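Local structure of aspartate-semialdehyde dehydrogenase (Candida albicans, 3HSK) at residues L135-V140 with C168-S173; T197-I202 with T273-L278; S277-N282 with S347-K352. The protein catalyses the NADPH-dependent reductive dephosphorylation of 4-phospho-L-aspartate to its semialdehyde, the second step in making the aspartate family of amino acids. All coordinates share one frame; numbering follows the deposited sequence. Where two conformers were deposited one is given.

Contact 1: residues L135-V140 with C168-S173; sequences LVVPIV and CISNCS
Leu-135 and Cys-168 pair in parallel register with their CA atoms 4.9 Å apart, and one nearly linear bond, Val-136 N to Cys-168 O at 3.0 Å (177° at the hydrogen), ties the two strand ends together. Beyond that bond the backbones separate, and the gap between Val-136 and Ser-170 is bridged by a water that donates to Val-136 O at 3.0 Å and to Ser-170 O at 2.9 Å. The direct bond has given way to a mediated one where strand pairing fades.

Side chains close the contact on the face that Leu-135 shares with Cys-168. The leucine has its CG opposite the backbone N (chi1 177°), which carries the isobutyl end across to the other segment: CD1 lies 4.1 Å from Cys-168 CB and 3.3 Å from Ser-170 OG. That hydroxyl, although pressed against methyl and methine carbons, is satisfied by a hydrogen bond with the Glu-234 carboxylate on helix 227-238. On its other flank the Ser-170 CB meets Val-137 CG2 at 3.7 Å, so the small serine is held between two apolar residues. Separately, the Asn-141 side chain bonds Leu-135 O through ND2 and Val-137 N through OD1.

Strand 135-136, helix 146-157 and strand 165-169 make a beta-alpha-beta unit at the edge of the parallel, Rossmann-like sheet of the NAD-binding domain. Past the C-terminal end of strand 165-169, Asn-171 takes the N-cap position and Cys-172, the predicted acyl-thioester nucleophile, begins helix 172-188.

Contact 2: residues T197-I202 with T273-L278; sequences TTLQAI and TECISL
Thr-197 and Cys-275 exchange two backbone bonds, Thr-197 N to Cys-275 O at 3.0 Å and Cys-275 N to Thr-197 O at 2.9 Å. Leu-199 and Thr-273 repeat the exchange, with Leu-199 N to Thr-273 O the shortest of the four at 2.7 Å. Between these hydrogen-bonded pairs sits the non-hydrogen-bonded pair Thr-198 and Glu-274, their CA atoms only 4.3 Å apart.

On the Leu-199 face, CD1 of that leucine touches Cys-275 SG at 4.1 Å while its CB rests against Thr-273 CB. On the other face Thr-198 and Glu-274 run side by side, the threonine methyl CG2, set beside the backbone N, lying 3.9 Å from Glu-274 CG.

A second shell fixes these groups. Thr-196 OG1 is bonded to Glu-274 OE1, and Glu-227 takes the Gln-200 amide through NE2. Across the subunit boundary, Thr-197 packs on Cys-275 of the second subunit, and Leu-199 on Ile-220 of that subunit. Neighbouring antiparallel strands 191-199 and 273-280 thus form part of the mixed sheet of the dimerisation domain, with Glu-274 lying two residues after His-272, the predicted proton acceptor, their side chains about 5 Å apart at nearest atoms.

Contact 3: residues S277-N282 with S347-K352; sequences SLRFAN and SLLDFK
Leu-278 faces both Asp-350 and Phe-351, a classic beta bulge where strand 351-357 joins strand 273-280 in the mixed sheet of the dimerisation domain. Its carbonyl oxygen is gripped twice: Phe-351 N approaches in the carbonyl plane at 3.0 Å, and Asp-350 N, tilted from that plane, at 2.8 Å. Leu-278 N returns a bond to Phe-351 O.

Packing is tight here, with Leu-349 CB wedged 3.3 Å from Leu-278 O and Leu-349 CD2 3.7 Å from Arg-279 CB. On the apolar face Leu-278 CD1 lies 3.7 Å above one face of the Phe-280 ring, offset toward its rim, and also reaches the edge of the Phe-351 ring. Phe-280 CE1 comes within 4.1 Å of Phe-351 CE2. Leu-181 and Leu-184 of helix 172-188 cover Leu-278, and Val-288 and Val-291 of helix 288-297 pack on Phe-351. Lys-352 is buried too, its NZ taken up by Glu-232 and Ala-261 of the second subunit.

Only Arg-279 and Asp-350 make the partly exposed side of the contact. Leu-349 CD2 lies over one face of the Arg-279 guanidinium, whose NE makes a salt bridge to Asp-192. Asp-350 is salt-bridged to Arg-283, and its OD2 also accepts Phe-280 N at 2.9 Å, on the anti side and 30° out of the carboxylate plane.

The three contacts move from the middle of the chain toward its periphery: contact 1 is centred about 3 Å from the chain's centre, contact 2 about 16 Å and contact 3 about 25 Å. Contact 1 belongs to the parallel nucleotide-binding sheet, whereas contacts 2 and 3 line opposite edges of strand 273-280 in the other sheet and share Ser-277 and Leu-278. In contacts 1 and 2 every touching residue is buried, and they meet where the start of helix 172-188, at Ser-173, packs on Glu-274 and Gln-200. Pairing is sparse and water-assisted in the first, regular in the second, and bulged in the third, where charged side chains gather at the partly exposed end of the strand pair.

Contact 1: residues L135-V140 with C168-S173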
loop_
_atom_site.group_PDB
_atom_site.type_symbol
_atom_site.label_atom_id
_atom_site.label_comp_id
_atom_site.label_asym_id
_atom_site.label_seq_id
_atom_site.Cartn_x
_atom_site.Cartn_y
_atom_site.Cartn_z
ATOM N N LEU A 135 18.968 -19.094 -3.826
ATOM C CA LEU A 135 17.606 -18.593 -3.792
ATOM C C LEU A 135 17.467 -17.674 -4.986
ATOM O O LEU A 135 17.989 -16.561 -4.988
ATOM C CB LEU A 135 17.326 -17.866 -2.476
ATOM C CG LEU A 135 15.962 -17.202 -2.295
ATOM C CD1 LEU A 135 14.814 -18.209 -2.373
ATOM C CD2 LEU A 135 15.949 -16.451 -0.976
ATOM N N VAL A 136 16.766 -18.160 -6.002
ATOM C CA VAL A 136 16.853 -17.598 -7.339
ATOM C C VAL A 136 15.528 -17.030 -7.849
ATOM O O VAL A 136 14.522 -17.739 -7.917
ATOM C CB VAL A 136 17.414 -18.654 -8.353
ATOM C CG1 VAL A 136 17.384 -18.128 -9.780
ATOM C CG2 VAL A 136 18.839 -19.063 -7.975
ATOM N N VAL A 137 15.546 -15.740 -8.164
ATOM C CA VAL A 137 14.579 -15.127 -9.061
ATOM C C VAL A 137 15.324 -15.105 -10.393
ATOM O O VAL A 137 16.233 -14.287 -10.575
ATOM C CB VAL A 137 14.219 -13.692 -8.611
ATOM C CG1 VAL A 137 13.331 -12.986 -9.638
ATOM C CG2 VAL A 137 13.562 -13.703 -7.242
ATOM N N PRO A 138 14.983 -16.031 -11.312
ATOM C CA PRO A 138 15.795 -16.296 -12.513
ATOM C C PRO A 138 16.018 -15.124 -13.472
ATOM O O PRO A 138 16.940 -15.184 -14.285
ATOM C CB PRO A 138 15.047 -17.440 -13.209
ATOM C CG PRO A 138 13.670 -17.399 -12.655
ATOM C CD PRO A 138 13.808 -16.921 -11.245
ATOM N N ILE A 139 15.196 -14.079 -13.378
ATOM C CA ILE A 139 15.373 -12.883 -14.202
ATOM C C ILE A 139 16.243 -11.842 -13.488
ATOM O O ILE A 139 16.496 -10.755 -14.018
ATOM C CB ILE A 139 14.006 -12.249 -14.639
ATOM C CG1 ILE A 139 13.248 -11.661 -13.441
ATOM C CG2 ILE A 139 13.146 -13.271 -15.379
ATOM C CD1 ILE A 139 12.211 -10.600 -13.814
ATOM N N VAL A 140 16.706 -12.193 -12.293
ATOM C CA VAL A 140 17.454 -11.271 -11.442
ATOM C C VAL A 140 18.850 -11.796 -11.065
ATOM O O VAL A 140 19.854 -11.158 -11.384
ATOM C CB VAL A 140 16.631 -10.883 -10.184
ATOM C CG1 VAL A 140 17.516 -10.300 -9.099
ATOM C CG2 VAL A 140 15.539 -9.898 -10.565
ATOM N N CYS A 168 16.175 -23.089 -4.890
ATOM C CA CYS A 168 14.887 -22.625 -4.382
ATOM C C CYS A 168 14.307 -21.435 -5.155
ATOM O O CYS A 168 15.032 -20.529 -5.570
ATOM C CB CYS A 168 14.991 -22.309 -2.892
ATOM S SG CYS A 168 15.035 -23.783 -1.836
ATOM N N ILE A 169 12.992 -21.462 -5.340
ATOM C CA ILE A 169 12.256 -20.415 -6.045
ATOM C C ILE A 169 11.674 -19.434 -5.031
ATOM O O ILE A 169 10.971 -19.842 -4.109
ATOM C CB ILE A 169 11.074 -20.999 -6.880
ATOM C CG1 ILE A 169 11.511 -22.212 -7.712
ATOM C CG2 ILE A 169 10.449 -19.912 -7.753
ATOM C CD1 ILE A 169 10.357 -23.057 -8.249
ATOM N N SER A 170 11.966 -18.145 -5.204
ATOM C CA SER A 170 11.369 -17.099 -4.365
ATOM C C SER A 170 9.910 -16.876 -4.727
ATOM O O SER A 170 9.483 -17.201 -5.839
ATOM C CB SER A 170 12.125 -15.779 -4.507
ATOM O OG SER A 170 13.058 -15.613 -3.461
ATOM N N ASN A 171 9.156 -16.316 -3.787
ATOM C CA ASN A 171 7.752 -15.959 -4.023
ATOM C C ASN A 171 7.546 -14.808 -5.017
ATOM O O ASN A 171 8.430 -13.985 -5.228
ATOM C CB ASN A 171 7.060 -15.627 -2.696
ATOM C CG ASN A 171 7.944 -14.811 -1.764
ATOM O OD1 ASN A 171 9.064 -15.223 -1.433
ATOM N ND2 ASN A 171 7.445 -13.654 -1.327
ATOM N N CYS A 172 6.353 -14.771 -5.609
ATOM C CA CYS A 172 5.901 -13.704 -6.500
ATOM C C CYS A 172 6.149 -12.285 -5.941
ATOM O O CYS A 172 6.497 -11.376 -6.697
ATOM C CB CYS A 172 4.408 -13.907 -6.793
ATOM S SG CYS A 172 3.920 -13.797 -8.544
ATOM N N SER A 173 5.970 -12.109 -4.628
ATOM C CA SER A 173 6.185 -10.821 -3.950
ATOM C C SER A 173 7.648 -10.400 -3.872
ATOM O O SER A 173 7.978 -9.236 -4.116
ATOM C CB SER A 173 5.616 -10.855 -2.531
ATOM O OG SER A 173 4.216 -10.717 -2.560
HETATM O O HOH W 1 11.695 -16.703 -7.709
#

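Contact 2: residues T197-I202 with T273-L278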
loop_
_atom_site.group_PDB
_atom_site.type_symbol
_atom_site.label_atom_id
_atom_site.label_comp_id
_atom_site.label_asym_id
_atom_site.label_seq_id
_atom_site.Cartn_x
_atom_site.Cartn_y
_atom_site.Cartn_z
ATOM N N THR A 197 5.349 -1.396 0.295
ATOM C CA THR A 197 4.025 -1.737 0.781
ATOM C C THR A 197 3.318 -2.494 -0.332
ATOM O O THR A 197 3.151 -1.975 -1.442
ATOM C CB THR A 197 3.211 -0.507 1.198
ATOM O OG1 THR A 197 3.896 0.184 2.251
ATOM C CG2 THR A 197 1.838 -0.919 1.703
ATOM N N THR A 198 2.916 -3.728 -0.035
ATOM C CA THR A 198 2.284 -4.553 -1.048
ATOM C C THR A 198 0.753 -4.471 -1.013
ATOM O O THR A 198 0.138 -4.237 0.028
ATOM C CB THR A 198 2.747 -6.019 -0.989
ATOM O OG1 THR A 198 2.071 -6.698 0.077
ATOM C CG2 THR A 198 4.274 -6.113 -0.792
ATOM N N LEU A 199 0.165 -4.643 -2.186
ATOM C CA LEU A 199 -1.261 -4.773 -2.343
ATOM C C LEU A 199 -1.443 -6.088 -3.083
ATOM O O LEU A 199 -1.394 -6.129 -4.310
ATOM C CB LEU A 199 -1.823 -3.582 -3.132
ATOM C CG LEU A 199 -1.805 -2.199 -2.462
ATOM C CD1 LEU A 199 -0.463 -1.512 -2.610
ATOM C CD2 LEU A 199 -2.881 -1.311 -3.052
ATOM N N GLN A 200 -1.620 -7.168 -2.323
ATOM C CA GLN A 200 -1.552 -8.522 -2.884
ATOM C C GLN A 200 -2.896 -9.144 -3.227
ATOM O O GLN A 200 -3.851 -9.054 -2.463
ATOM C CB GLN A 200 -0.701 -9.442 -2.003
ATOM C CG GLN A 200 0.773 -9.097 -2.099
ATOM C CD GLN A 200 1.632 -9.783 -1.073
ATOM O OE1 GLN A 200 2.159 -9.139 -0.173
ATOM N NE2 GLN A 200 1.797 -11.095 -1.208
ATOM N N ALA A 201 -2.936 -9.780 -4.392
ATOM C CA ALA A 201 -4.130 -10.396 -4.936
ATOM C C ALA A 201 -4.418 -11.745 -4.286
ATOM O O ALA A 201 -3.558 -12.313 -3.603
ATOM C CB ALA A 201 -3.978 -10.558 -6.429
ATOM N N ILE A 202 -5.627 -12.255 -4.518
ATOM C CA ILE A 202 -6.107 -13.494 -3.894
ATOM C C ILE A 202 -5.385 -14.738 -4.400
ATOM O O ILE A 202 -4.954 -15.576 -3.600
ATOM C CB ILE A 202 -7.625 -13.697 -4.130
ATOM C CG1 ILE A 202 -8.421 -12.566 -3.484
ATOM C CG2 ILE A 202 -8.088 -15.069 -3.603
ATOM C CD1 ILE A 202 -9.804 -12.391 -4.085
ATOM N N THR A 273 0.558 -5.732 -6.583
ATOM C CA THR A 273 1.069 -4.377 -6.712
ATOM C C THR A 273 1.974 -4.092 -5.512
ATOM O O THR A 273 1.663 -4.488 -4.385
ATOM C CB THR A 273 -0.084 -3.340 -6.783
ATOM O OG1 THR A 273 -0.932 -3.633 -7.904
ATOM C CG2 THR A 273 0.451 -1.910 -6.937
ATOM N N GLU A 274 3.103 -3.429 -5.764
ATOM C CA GLU A 274 4.011 -3.017 -4.702
ATOM C C GLU A 274 4.387 -1.552 -4.890
ATOM O O GLU A 274 4.838 -1.147 -5.967
ATOM C CB GLU A 274 5.274 -3.900 -4.663
ATOM C CG GLU A 274 4.977 -5.388 -4.518
ATOM C CD GLU A 274 6.203 -6.241 -4.231
ATOM O OE1 GLU A 274 7.105 -5.811 -3.475
ATOM O OE2 GLU A 274 6.243 -7.368 -4.757
ATOM N N CYS A 275 4.171 -0.772 -3.838
ATOM C CA CYS A 275 4.563 0.622 -3.785
ATOM C C CYS A 275 5.919 0.684 -3.104
ATOM O O CYS A 275 6.024 0.504 -1.880
ATOM C CB CYS A 275 3.517 1.438 -3.023
ATOM S SG CYS A 275 1.932 1.533 -3.901
ATOM N N ILE A 276 6.962 0.907 -3.902
ATOM C CA ILE A 276 8.327 0.795 -3.385
ATOM C C ILE A 276 9.077 2.121 -3.323
ATOM O O ILE A 276 8.756 3.070 -4.047
ATOM C CB ILE A 276 9.164 -0.301 -4.130
ATOM C CG1 ILE A 276 9.679 0.201 -5.486
ATOM C CG2 ILE A 276 8.353 -1.605 -4.268
ATOM C CD1 ILE A 276 10.826 -0.634 -6.069
ATOM N N SER A 277 10.068 2.162 -2.434
ATOM C CA SER A 277 10.940 3.311 -2.241
ATOM C C SER A 277 12.366 2.771 -2.188
ATOM O O SER A 277 12.593 1.687 -1.631
ATOM C CB SER A 277 10.607 3.981 -0.912
ATOM O OG SER A 277 10.817 5.370 -0.972
ATOM N N LEU A 278 13.318 3.512 -2.763
ATOM C CA LEU A 278 14.728 3.095 -2.750
ATOM C C LEU A 278 15.743 4.254 -2.679
ATOM O O LEU A 278 15.477 5.369 -3.151
ATOM C CB LEU A 278 15.035 2.185 -3.947
ATOM C CG LEU A 278 15.031 2.793 -5.355
ATOM C CD1 LEU A 278 16.403 3.364 -5.725
ATOM C CD2 LEU A 278 14.608 1.746 -6.357
#

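Contact 3: residues S277-N282 with S347-K352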
loop_
_atom_site.group_PDB
_atom_site.type_symbol
_atom_site.label_atom_id
_atom_site.label_comp_id
_atom_site.label_asym_id
_atom_site.label_seq_id
_atom_site.Cartn_x
_atom_site.Cartn_y
_atom_site.Cartn_z
ATOM N N SER A 277 10.068 2.162 -2.434
ATOM C CA SER A 277 10.940 3.311 -2.241
ATOM C C SER A 277 12.366 2.771 -2.188
ATOM O O SER A 277 12.593 1.687 -1.631
ATOM C CB SER A 277 10.607 3.981 -0.912
ATOM O OG SER A 277 10.817 5.370 -0.972
ATOM N N LEU A 278 13.318 3.512 -2.763
ATOM C CA LEU A 278 14.728 3.095 -2.750
ATOM C C LEU A 278 15.743 4.254 -2.679
ATOM O O LEU A 278 15.477 5.369 -3.151
ATOM C CB LEU A 278 15.035 2.185 -3.947
ATOM C CG LEU A 278 15.031 2.793 -5.355
ATOM C CD1 LEU A 278 16.403 3.364 -5.725
ATOM C CD2 LEU A 278 14.608 1.746 -6.357
ATOM N N ARG A 279 16.899 3.963 -2.084
ATOM C CA ARG A 279 18.033 4.887 -2.018
ATOM C C ARG A 279 19.318 4.169 -2.424
ATOM O O ARG A 279 19.555 3.034 -2.001
ATOM C CB ARG A 279 18.198 5.434 -0.602
ATOM C CG ARG A 279 19.325 6.446 -0.459
ATOM C CD ARG A 279 19.425 6.963 0.950
ATOM N NE ARG A 279 19.867 5.927 1.880
ATOM C CZ ARG A 279 19.694 5.988 3.200
ATOM N NH1 ARG A 279 19.075 7.034 3.747
ATOM N NH2 ARG A 279 20.131 5.003 3.974
ATOM N N PHE A 280 20.139 4.835 -3.235
ATOM C CA PHE A 280 21.463 4.319 -3.594
ATOM C C PHE A 280 22.523 4.678 -2.553
ATOM O O PHE A 280 22.481 5.754 -1.951
ATOM C CB PHE A 280 21.890 4.812 -4.981
ATOM C CG PHE A 280 21.050 4.263 -6.106
ATOM C CD1 PHE A 280 20.101 5.063 -6.734
ATOM C CD2 PHE A 280 21.205 2.942 -6.534
ATOM C CE1 PHE A 280 19.325 4.565 -7.777
ATOM C CE2 PHE A 280 20.435 2.433 -7.573
ATOM C CZ PHE A 280 19.491 3.247 -8.196
ATOM N N ALA A 281 23.464 3.755 -2.342
ATOM C CA ALA A 281 24.606 3.979 -1.444
ATOM C C ALA A 281 25.571 5.030 -2.010
ATOM O O ALA A 281 26.122 5.846 -1.260
ATOM C CB ALA A 281 25.340 2.669 -1.177
ATOM N N ASN A 282 25.757 5.005 -3.331
ATOM C CA ASN A 282 26.683 5.913 -4.007
ATOM C C ASN A 282 25.991 7.188 -4.451
ATOM O O ASN A 282 24.896 7.141 -5.013
ATOM C CB ASN A 282 27.330 5.238 -5.224
ATOM C CG ASN A 282 28.065 3.957 -4.867
ATOM O OD1 ASN A 282 28.602 3.813 -3.764
ATOM N ND2 ASN A 282 28.092 3.016 -5.806
ATOM N N SER A 347 10.937 11.775 -1.481
ATOM C CA SER A 347 11.090 12.816 -0.483
ATOM C C SER A 347 11.921 12.328 0.693
ATOM O O SER A 347 12.432 13.133 1.472
ATOM C CB SER A 347 9.709 13.244 0.016
ATOM O OG SER A 347 8.746 13.118 -1.019
ATOM N N LEU A 348 12.038 11.014 0.837
ATOM C CA LEU A 348 12.777 10.442 1.956
ATOM C C LEU A 348 14.000 9.680 1.462
ATOM O O LEU A 348 15.113 9.886 1.946
ATOM C CB LEU A 348 11.882 9.530 2.803
ATOM C CG LEU A 348 12.635 8.750 3.886
ATOM C CD1 LEU A 348 13.057 9.660 5.027
ATOM C CD2 LEU A 348 11.823 7.586 4.405
ATOM N N LEU A 349 13.768 8.781 0.513
ATOM C CA LEU A 349 14.839 8.094 -0.179
ATOM C C LEU A 349 15.022 8.766 -1.537
ATOM O O LEU A 349 14.684 9.944 -1.685
ATOM C CB LEU A 349 14.537 6.589 -0.278
ATOM C CG LEU A 349 14.409 5.859 1.071
ATOM C CD1 LEU A 349 14.246 4.352 0.902
ATOM C CD2 LEU A 349 15.590 6.164 1.990
ATOM N N ASP A 350 15.563 8.049 -2.519
ATOM C CA ASP A 350 15.879 8.661 -3.808
ATOM C C ASP A 350 14.707 8.614 -4.783
ATOM O O ASP A 350 14.356 9.632 -5.395
ATOM C CB ASP A 350 17.113 7.996 -4.436
ATOM C CG ASP A 350 18.413 8.391 -3.752
ATOM O OD1 ASP A 350 18.495 9.492 -3.160
ATOM O OD2 ASP A 350 19.366 7.593 -3.820
ATOM N N PHE A 351 14.123 7.427 -4.938
ATOM C CA PHE A 351 13.057 7.210 -5.909
ATOM C C PHE A 351 11.941 6.358 -5.325
ATOM O O PHE A 351 12.184 5.489 -4.487
ATOM C CB PHE A 351 13.592 6.525 -7.168
ATOM C CG PHE A 351 14.640 7.328 -7.905
ATOM C CD1 PHE A 351 14.271 8.300 -8.829
ATOM C CD2 PHE A 351 15.998 7.105 -7.674
ATOM C CE1 PHE A 351 15.241 9.046 -9.512
ATOM C CE2 PHE A 351 16.974 7.848 -8.351
ATOM C CZ PHE A 351 16.592 8.817 -9.265
ATOM N N LYS A 352 10.721 6.629 -5.784
ATOM C CA LYS A 352 9.590 5.756 -5.547
ATOM C C LYS A 352 8.936 5.396 -6.868
ATOM O O LYS A 352 9.056 6.131 -7.845
ATOM C CB LYS A 352 8.591 6.361 -4.550
ATOM C CG LYS A 352 8.056 7.751 -4.880
ATOM C CD LYS A 352 7.236 8.278 -3.685
ATOM C CE LYS A 352 6.883 9.750 -3.820
ATOM N NZ LYS A 352 6.244 10.272 -2.575
#